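Side-chain contacts in cysteine protease (Xylella fastidiosa, PDB 3OIS), which probably cleaves peptide bonds as a papain-family cysteine protease, and binds uridine diphosphate in a nucleotide pocket: residues D62-F67 against D264-M269; R249-R254 against E272-T277. All coordinates share one frame; numbering follows the deposited sequence. Where two conformers were deposited one is given.

Contact 1 (D62-F67 against D264-M269); sequences DLTPPF and DGYFWM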
ATOM      1  N   ASP A  62      11.957 -14.055  -1.258  1.00 16.35           N
ATOM      2  CA  ASP A  62      12.396 -12.692  -0.927  1.00 14.85           C
ATOM      3  C   ASP A  62      12.478 -11.888  -2.182  1.00 15.71           C
ATOM      4  O   ASP A  62      13.503 -11.869  -2.914  1.00 16.15           O
ATOM      5  CB  ASP A  62      13.697 -12.654  -0.113  1.00 17.36           C
ATOM      6  CG  ASP A  62      14.090 -11.261   0.307  1.00 20.35           C
ATOM      7  OD1 ASP A  62      13.301 -10.318   0.178  1.00 20.67           O
ATOM      8  OD2 ASP A  62      15.261 -11.074   0.746  1.00 24.68           O
ATOM      9  N   LEU A  63      11.392 -11.157  -2.456  1.00 13.86           N
ATOM     10  CA  LEU A  63      11.306 -10.355  -3.703  1.00 14.39           C
ATOM     11  C   LEU A  63      11.794  -8.919  -3.479  1.00 15.73           C
ATOM     12  O   LEU A  63      11.544  -8.073  -4.299  1.00 15.72           O
ATOM     13  CB  LEU A  63       9.828 -10.320  -4.257  1.00 13.75           C
ATOM     14  CG  LEU A  63       9.095 -11.687  -4.390  1.00 17.98           C
ATOM     15  CD1 LEU A  63       7.790 -11.488  -5.190  1.00 18.24           C
ATOM     16  CD2 LEU A  63      10.004 -12.712  -5.113  1.00 20.38           C
ATOM     17  N   THR A  64      12.318  -8.620  -2.297  1.00 15.56           N
ATOM     18  CA  THR A  64      12.687  -7.205  -1.998  1.00 16.91           C
ATOM     19  C   THR A  64      13.395  -6.600  -3.228  1.00 17.31           C
ATOM     20  O   THR A  64      14.423  -7.114  -3.699  1.00 18.76           O
ATOM     21  CB  THR A  64      13.630  -7.103  -0.782  1.00 17.74           C
ATOM     22  OG1 THR A  64      13.008  -7.636   0.373  1.00 17.74           O
ATOM     23  CG2 THR A  64      13.999  -5.613  -0.440  1.00 16.78           C
ATOM     24  N   PRO A  65      12.919  -5.477  -3.710  1.00 17.49           N
ATOM     25  CA  PRO A  65      13.480  -4.892  -4.947  1.00 18.12           C
ATOM     26  C   PRO A  65      14.664  -3.941  -4.601  1.00 17.37           C
ATOM     27  O   PRO A  65      14.919  -3.680  -3.411  1.00 18.56           O
ATOM     28  CB  PRO A  65      12.274  -4.147  -5.535  1.00 16.95           C
ATOM     29  CG  PRO A  65      11.566  -3.673  -4.344  1.00 18.33           C
ATOM     30  CD  PRO A  65      11.664  -4.837  -3.287  1.00 16.27           C
ATOM     31  N   PRO A  66      15.395  -3.455  -5.615  1.00 20.46           N
ATOM     32  CA  PRO A  66      16.522  -2.634  -5.262  1.00 19.99           C
ATOM     33  C   PRO A  66      16.146  -1.208  -4.886  1.00 20.69           C
ATOM     34  O   PRO A  66      16.889  -0.590  -4.089  1.00 23.08           O
ATOM     35  CB  PRO A  66      17.383  -2.638  -6.549  1.00 22.51           C
ATOM     36  CG  PRO A  66      16.806  -3.731  -7.440  1.00 21.21           C
ATOM     37  CD  PRO A  66      15.335  -3.687  -7.067  1.00 20.88           C
ATOM     38  N   PHE A  67      14.966  -0.737  -5.313  1.00 17.96           N
ATOM     39  CA  PHE A  67      14.635   0.642  -4.996  1.00 17.53           C
ATOM     40  C   PHE A  67      14.265   0.797  -3.526  1.00 17.97           C
ATOM     41  O   PHE A  67      13.530  -0.027  -2.970  1.00 16.14           O
ATOM     42  CB  PHE A  67      13.566   1.211  -5.932  1.00 16.62           C
ATOM     43  CG  PHE A  67      12.207   0.441  -5.914  1.00 18.78           C
ATOM     44  CD1 PHE A  67      11.096   0.902  -5.164  1.00 19.39           C
ATOM     45  CD2 PHE A  67      12.031  -0.632  -6.730  1.00 16.73           C
ATOM     46  CE1 PHE A  67       9.840   0.183  -5.291  1.00 13.21           C
ATOM     47  CE2 PHE A  67      10.876  -1.355  -6.875  1.00 14.92           C
ATOM     48  CZ  PHE A  67       9.739  -0.985  -6.089  1.00 13.68           C
ATOM     49  N   ASP A 264      15.933  -1.049   7.118  1.00 16.43           N
ATOM     50  CA  ASP A 264      15.902  -0.203   5.922  0.50 16.13           C
ATOM     51  C   ASP A 264      14.495   0.051   5.463  1.00 16.34           C
ATOM     52  O   ASP A 264      14.222   0.111   4.274  1.00 15.00           O
ATOM     53  CB  ASP A 264      16.677  -0.819   4.762  0.50 18.25           C
ATOM     54  CG  ASP A 264      17.903  -0.072   4.454  0.50 21.71           C
ATOM     55  OD1 ASP A 264      17.839   1.188   4.262  0.50 24.93           O
ATOM     56  OD2 ASP A 264      18.936  -0.775   4.442  0.50 26.54           O
ATOM     57  N   GLY A 265      13.609   0.196   6.427  1.00 13.41           N
ATOM     58  CA  GLY A 265      12.210   0.516   6.040  1.00 15.63           C
ATOM     59  C   GLY A 265      11.319  -0.712   5.928  1.00 15.46           C
ATOM     60  O   GLY A 265      10.095  -0.569   5.684  1.00 15.10           O
ATOM     61  N   TYR A 266      11.874  -1.915   6.038  1.00 15.26           N
ATOM     62  CA  TYR A 266      11.104  -3.154   5.952  1.00 14.83           C
ATOM     63  C   TYR A 266      10.818  -3.778   7.347  1.00 14.03           C
ATOM     64  O   TYR A 266      11.600  -3.578   8.337  1.00 14.11           O
ATOM     65  CB  TYR A 266      11.859  -4.215   5.109  1.00 14.79           C
ATOM     66  CG  TYR A 266      11.861  -3.860   3.625  1.00 13.50           C
ATOM     67  CD1 TYR A 266      12.698  -2.798   3.099  1.00 12.73           C
ATOM     68  CD2 TYR A 266      11.009  -4.514   2.729  1.00 14.22           C
ATOM     69  CE1 TYR A 266      12.686  -2.493   1.753  1.00 13.13           C
ATOM     70  CE2 TYR A 266      10.996  -4.151   1.359  1.00 11.27           C
ATOM     71  CZ  TYR A 266      11.790  -3.128   0.902  1.00 13.48           C
ATOM     72  OH  TYR A 266      11.733  -2.803  -0.412  1.00 16.85           O
ATOM     73  N   PHE A 267       9.738  -4.542   7.429  1.00 13.32           N
ATOM     74  CA  PHE A 267       9.326  -5.199   8.684  1.00 13.40           C
ATOM     75  C   PHE A 267       8.879  -6.622   8.426  1.00 12.06           C
ATOM     76  O   PHE A 267       8.725  -7.052   7.252  1.00 11.57           O
ATOM     77  CB  PHE A 267       8.152  -4.400   9.312  1.00 13.84           C
ATOM     78  CG  PHE A 267       8.530  -3.018   9.755  1.00 11.14           C
ATOM     79  CD1 PHE A 267       8.523  -1.912   8.872  1.00 11.71           C
ATOM     80  CD2 PHE A 267       8.837  -2.804  11.118  1.00  9.47           C
ATOM     81  CE1 PHE A 267       8.848  -0.576   9.368  1.00 13.29           C
ATOM     82  CE2 PHE A 267       9.121  -1.503  11.630  1.00 11.49           C
ATOM     83  CZ  PHE A 267       9.150  -0.386  10.755  1.00 13.42           C
ATOM     84  N   TRP A 268       8.694  -7.378   9.504  1.00 12.36           N
ATOM     85  CA  TRP A 268       8.198  -8.739   9.459  1.00 13.35           C
ATOM     86  C   TRP A 268       6.879  -8.802  10.172  1.00 14.36           C
ATOM     87  O   TRP A 268       6.765  -8.313  11.337  1.00 15.28           O
ATOM     88  CB  TRP A 268       9.127  -9.670  10.246  1.00 14.52           C
ATOM     89  CG  TRP A 268      10.484 -10.041   9.579  1.00 14.24           C
ATOM     90  CD1 TRP A 268      11.744  -9.780  10.096  1.00 18.51           C
ATOM     91  CD2 TRP A 268      10.694 -10.858   8.403  1.00 15.48           C
ATOM     92  NE1 TRP A 268      12.721 -10.347   9.290  1.00 19.55           N
ATOM     93  CE2 TRP A 268      12.113 -10.979   8.233  1.00 18.02           C
ATOM     94  CE3 TRP A 268       9.836 -11.428   7.441  1.00 15.50           C
ATOM     95  CZ2 TRP A 268      12.675 -11.639   7.149  1.00 18.42           C
ATOM     96  CZ3 TRP A 268      10.412 -12.162   6.406  1.00 17.43           C
ATOM     97  CH2 TRP A 268      11.817 -12.219   6.253  1.00 17.80           C
ATOM     98  N   MET A 269       5.879  -9.381   9.486  1.00 13.66           N
ATOM     99  CA  MET A 269       4.531  -9.517  10.016  1.00 12.95           C
ATOM    100  C   MET A 269       4.250 -11.023  10.267  1.00 14.24           C
ATOM    101  O   MET A 269       4.352 -11.781   9.351  1.00 13.22           O
ATOM    102  CB  MET A 269       3.456  -9.009   9.017  1.00 12.85           C
ATOM    103  CG  MET A 269       2.033  -9.199   9.620  1.00 11.89           C
ATOM    104  SD  MET A 269       0.766  -8.409   8.508  1.00 13.73           S
ATOM    105  CE  MET A 269       0.961  -6.675   9.002  1.00 14.97           C
TER
HETATM  106  O   HOH W   1      13.983  -2.061  -1.472  1.00 22.17           O
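The phenolic oxygen of Tyr266 is gripped from two quarters where the papain-fold sheet meets the loop leading from strand 60-62 to helix 78-93. A water accepts a hydrogen bond from it, the water oxygen 2.6 Å from Tyr266 OH, and NH1 of Arg254, on the neighbouring strand, makes a second hydrogen bond. The water spends its own hydrogens on the loop: it donates to Pro65 O at 2.7 Å and to Phe67 O at 2.6 Å. Arg254 also bonds Phe67 O, so the tyrosine is tied to the loop through water and arginine, with no direct hydrogen bond between the segments. Apolar contacts complete the fit. Thr64 points its methyl obliquely at the phenol end of the ring, CG2 lying 3.6 Å from Tyr266 CZ, while Pro65 CD comes within 3.5 Å of Tyr266 OH. In Thr64, chi1 of -60° sets OG1 beside the backbone N and turns CG2 to the far side from that N, toward the ring, which leaves the hydroxyl for Asp62. That carboxylate forms an Asx turn: its OD1 takes Thr64 N at 3.2 Å from above the carboxylate plane, and Thr64 OG1 at 2.7 Å through the syn lone pair.

Contact 2 (R249-R254 against E272-T277); sequences RHFRIR and EYISNT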
ATOM      1  N   ARG A 249       8.207 -17.768  10.352  1.00 16.17           N
ATOM      2  CA  ARG A 249       6.737 -17.663  10.152  1.00 16.20           C
ATOM      3  C   ARG A 249       6.330 -16.170  10.199  1.00 16.58           C
ATOM      4  O   ARG A 249       5.428 -15.757  10.935  1.00 16.67           O
ATOM      5  CB  ARG A 249       5.955 -18.520  11.181  1.00 16.86           C
ATOM      6  CG  ARG A 249       6.225 -20.072  11.033  1.00 21.68           C
ATOM      7  CD  ARG A 249       5.526 -20.851  12.182  1.00 30.94           C
ATOM      8  NE  ARG A 249       4.123 -20.398  12.275  1.00 37.62           N
ATOM      9  CZ  ARG A 249       3.115 -20.794  11.490  1.00 41.86           C
ATOM     10  NH1 ARG A 249       1.904 -20.241  11.661  1.00 42.76           N
ATOM     11  NH2 ARG A 249       3.287 -21.757  10.564  1.00 43.92           N
ATOM     12  N   HIS A 250       7.040 -15.396   9.403  1.00 15.91           N
ATOM     13  CA  HIS A 250       6.653 -13.953   9.124  1.00 15.26           C
ATOM     14  C   HIS A 250       6.663 -13.684   7.623  1.00 15.24           C
ATOM     15  O   HIS A 250       7.445 -14.299   6.899  1.00 14.85           O
ATOM     16  CB  HIS A 250       7.581 -12.967   9.785  1.00 15.35           C
ATOM     17  CG  HIS A 250       7.422 -12.832  11.269  1.00 16.72           C
ATOM     18  ND1 HIS A 250       7.675 -13.870  12.155  1.00 18.11           N
ATOM     19  CD2 HIS A 250       7.062 -11.768  12.025  1.00 13.85           C
ATOM     20  CE1 HIS A 250       7.458 -13.444  13.390  1.00 16.07           C
ATOM     21  NE2 HIS A 250       7.118 -12.161  13.336  1.00 18.94           N
ATOM     22  N   PHE A 251       5.794 -12.782   7.169  1.00 13.77           N
ATOM     23  CA  PHE A 251       5.809 -12.172   5.838  1.00 11.69           C
ATOM     24  C   PHE A 251       6.594 -10.882   5.904  1.00 11.94           C
ATOM     25  O   PHE A 251       6.600 -10.164   6.938  1.00 13.54           O
ATOM     26  CB  PHE A 251       4.362 -11.863   5.333  1.00 12.40           C
ATOM     27  CG  PHE A 251       3.613 -13.083   4.879  1.00 12.04           C
ATOM     28  CD1 PHE A 251       3.536 -13.393   3.538  1.00 12.46           C
ATOM     29  CD2 PHE A 251       2.973 -13.866   5.784  1.00 13.51           C
ATOM     30  CE1 PHE A 251       2.843 -14.483   3.048  1.00 15.57           C
ATOM     31  CE2 PHE A 251       2.261 -15.047   5.336  1.00 18.92           C
ATOM     32  CZ  PHE A 251       2.186 -15.343   3.964  1.00 16.61           C
ATOM     33  N   ARG A 252       7.332 -10.609   4.824  1.00 12.81           N
ATOM     34  CA  ARG A 252       8.172  -9.390   4.773  1.00 12.17           C
ATOM     35  C   ARG A 252       7.372  -8.273   4.129  1.00 12.05           C
ATOM     36  O   ARG A 252       6.793  -8.442   3.039  1.00 13.11           O
ATOM     37  CB  ARG A 252       9.372  -9.679   3.854  1.00 15.41           C
ATOM     38  CG  ARG A 252      10.435  -8.577   3.824  1.00 16.25           C
ATOM     39  CD  ARG A 252      11.053  -8.541   5.184  1.00 12.35           C
ATOM     40  NE  ARG A 252      12.289  -7.735   5.111  1.00 13.62           N
ATOM     41  CZ  ARG A 252      13.056  -7.442   6.172  1.00 19.15           C
ATOM     42  NH1 ARG A 252      12.657  -7.745   7.435  1.00 17.34           N
ATOM     43  NH2 ARG A 252      14.236  -6.792   5.985  1.00 18.38           N
ATOM     44  N   ILE A 253       7.311  -7.139   4.830  1.00 12.15           N
ATOM     45  CA  ILE A 253       6.527  -5.983   4.324  1.00 11.65           C
ATOM     46  C   ILE A 253       7.427  -4.766   4.073  1.00 13.22           C
ATOM     47  O   ILE A 253       8.270  -4.436   4.877  1.00 12.70           O
ATOM     48  CB  ILE A 253       5.278  -5.711   5.225  1.00 14.17           C
ATOM     49  CG1 ILE A 253       5.681  -5.431   6.608  1.00 12.46           C
ATOM     50  CG2 ILE A 253       4.284  -6.940   5.251  1.00 14.54           C
ATOM     51  CD1 ILE A 253       4.495  -4.825   7.404  1.00 18.86           C
ATOM     52  N   ARG A 254       7.218  -4.108   2.931  1.00 10.26           N
ATOM     53  CA  ARG A 254       7.825  -2.809   2.583  1.00 11.96           C
ATOM     54  C   ARG A 254       6.960  -1.768   3.173  1.00 11.66           C
ATOM     55  O   ARG A 254       5.801  -1.601   2.790  1.00 13.43           O
ATOM     56  CB  ARG A 254       7.799  -2.744   1.069  1.00 12.45           C
ATOM     57  CG  ARG A 254       8.423  -1.443   0.508  1.00 12.74           C
ATOM     58  CD  ARG A 254       8.219  -1.377  -1.027  1.00 10.28           C
ATOM     59  NE  ARG A 254       8.424  -0.040  -1.489  1.00 11.26           N
ATOM     60  CZ  ARG A 254       9.621   0.529  -1.797  1.00 10.57           C
ATOM     61  NH1 ARG A 254      10.768  -0.184  -1.716  1.00 14.66           N
ATOM     62  NH2 ARG A 254       9.684   1.800  -2.195  1.00 14.04           N
ATOM     63  N   GLU A 272       0.215 -15.367  11.791  1.00 17.52           N
ATOM     64  CA  GLU A 272      -1.087 -15.303  12.519  1.00 17.35           C
ATOM     65  C   GLU A 272      -1.707 -13.889  12.436  1.00 16.23           C
ATOM     66  O   GLU A 272      -2.918 -13.714  12.695  1.00 17.51           O
ATOM     67  CB  GLU A 272      -0.853 -15.636  14.010  1.00 19.73           C
ATOM     68  CG  GLU A 272      -0.241 -17.042  14.359  1.00 25.07           C
ATOM     69  CD  GLU A 272       1.310 -17.216  14.127  1.00 35.19           C
ATOM     70  OE1 GLU A 272       1.779 -18.392  14.290  1.00 36.47           O
ATOM     71  OE2 GLU A 272       2.071 -16.235  13.767  1.00 28.49           O
ATOM     72  N   TYR A 273      -0.894 -12.900  12.122  1.00 14.95           N
ATOM     73  CA  TYR A 273      -1.411 -11.543  12.004  1.00 14.24           C
ATOM     74  C   TYR A 273      -2.050 -11.424  10.613  1.00 16.05           C
ATOM     75  O   TYR A 273      -3.239 -11.086  10.487  1.00 15.11           O
ATOM     76  CB  TYR A 273      -0.229 -10.599  12.180  1.00 13.78           C
ATOM     77  CG  TYR A 273      -0.572  -9.126  12.463  1.00 13.48           C
ATOM     78  CD1 TYR A 273       0.034  -8.510  13.546  1.00 14.18           C
ATOM     79  CD2 TYR A 273      -1.490  -8.373  11.681  1.00 13.85           C
ATOM     80  CE1 TYR A 273      -0.182  -7.213  13.836  1.00 16.08           C
ATOM     81  CE2 TYR A 273      -1.782  -7.031  12.027  1.00 14.49           C
ATOM     82  CZ  TYR A 273      -1.078  -6.445  13.075  1.00 16.77           C
ATOM     83  OH  TYR A 273      -1.302  -5.139  13.465  1.00 16.80           O
ATOM     84  N   ILE A 274      -1.266 -11.690   9.558  1.00 15.25           N
ATOM     85  CA  ILE A 274      -1.783 -11.490   8.212  1.00 15.09           C
ATOM     86  C   ILE A 274      -3.014 -12.354   7.864  1.00 16.20           C
ATOM     87  O   ILE A 274      -3.849 -11.942   7.039  1.00 18.07           O
ATOM     88  CB  ILE A 274      -0.632 -11.704   7.167  1.00 15.50           C
ATOM     89  CG1 ILE A 274      -0.912 -10.908   5.893  1.00 15.04           C
ATOM     90  CG2 ILE A 274      -0.433 -13.241   6.959  1.00 14.93           C
ATOM     91  CD1 ILE A 274       0.361 -10.828   4.873  1.00 13.64           C
ATOM     92  N   SER A 275      -3.123 -13.530   8.472  1.00 15.93           N
ATOM     93  CA  SER A 275      -4.201 -14.453   8.150  1.00 17.69           C
ATOM     94  C   SER A 275      -5.447 -14.214   8.989  1.00 17.20           C
ATOM     95  O   SER A 275      -6.433 -14.846   8.722  1.00 16.72           O
ATOM     96  CB  SER A 275      -3.674 -15.903   8.330  1.00 18.47           C
ATOM     97  OG  SER A 275      -3.486 -16.188   9.700  1.00 21.90           O
ATOM     98  N   ASN A 276      -5.375 -13.291   9.959  1.00 18.46           N
ATOM     99  CA  ASN A 276      -6.523 -12.933  10.792  1.00 18.38           C
ATOM    100  C   ASN A 276      -7.466 -11.933  10.082  1.00 18.36           C
ATOM    101  O   ASN A 276      -7.067 -10.816   9.766  1.00 16.49           O
ATOM    102  CB  ASN A 276      -6.047 -12.438  12.165  1.00 16.64           C
ATOM    103  CG  ASN A 276      -7.195 -12.289  13.172  1.00 21.63           C
ATOM    104  OD1 ASN A 276      -8.321 -12.093  12.787  1.00 20.04           O
ATOM    105  ND2 ASN A 276      -6.899 -12.446  14.475  1.00 22.99           N
ATOM    106  N   THR A 277      -8.711 -12.362   9.792  1.00 18.04           N
ATOM    107  CA  THR A 277      -9.666 -11.508   9.100  1.00 19.41           C
ATOM    108  C   THR A 277     -10.027 -10.261   9.887  1.00 17.47           C
ATOM    109  O   THR A 277     -10.512  -9.292   9.259  1.00 18.44           O
ATOM    110  CB  THR A 277     -10.968 -12.264   8.757  1.00 21.75           C
ATOM    111  OG1 THR A 277     -11.513 -12.794   9.973  1.00 26.79           O
ATOM    112  CG2 THR A 277     -10.658 -13.311   7.761  1.00 21.06           C
TER
HETATM  113  O   HOH W   2       4.833 -16.102  13.514  1.00 25.20           O
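One face of the Phe251 ring carries the CD1 methyl of Ile274, a CH-pi contact with CD1 4.2 Å from the ring centroid and 22° off the ring normal. The second branch comes over the same face near the CD2-CE2 side, Ile274 CG2 lying 3.6 Å from Phe251 CE2. With CG1 anti to the backbone N, the isoleucine spreads both branches along the ring. This packs helix 271-274 against strand 250-254 of the papain-fold sheet, and Leu194 of helix 191-199 touches both side chains. The other flat group is the Arg249 guanidinium, met at its edge by Glu272. NH1 of Arg249 donates to Glu272 OE1 at 3.2 Å and 164°, nearly in the guanidinium plane, yet it arrives from well above the carboxylate plane. The planes are 63° apart and one N-H does the bonding, so the salt bridge lacks the paired, coplanar form. Glu272 OE2 has a different task: a water donates to it at 2.8 Å and to Arg249 O at 2.7 Å. Arg249 and His250 together face Asp245 in a G1 beta bulge. Buried hydrocarbon thus gives way to an exposed ion pair at the outer end, where solvent probably weakens the electrostatic attraction.

Contacts 1 and 2 have centres about 14 Å apart and meet in one antiparallel sheet, where strands 250-254 and 266-270 are neighbours. Their segments alternate along the chain: 62-67 comes first, then 249-254, 264-269 and 272-277. Strand 266-270 leads directly into helix 271-274, so the second half of contact 1 runs on into that of contact 2. Backbone pairing joins them too, with Met269 N 2.8 Å from Phe251 O, and Trp268 makes a cation-pi contact with Arg252. Contact 1 thereby attaches an early loop of the papain-family region to a strand near its end, whereas contact 2 folds the short helix 271-274 back on strand 250-254; both lie away from the nucleotide pocket.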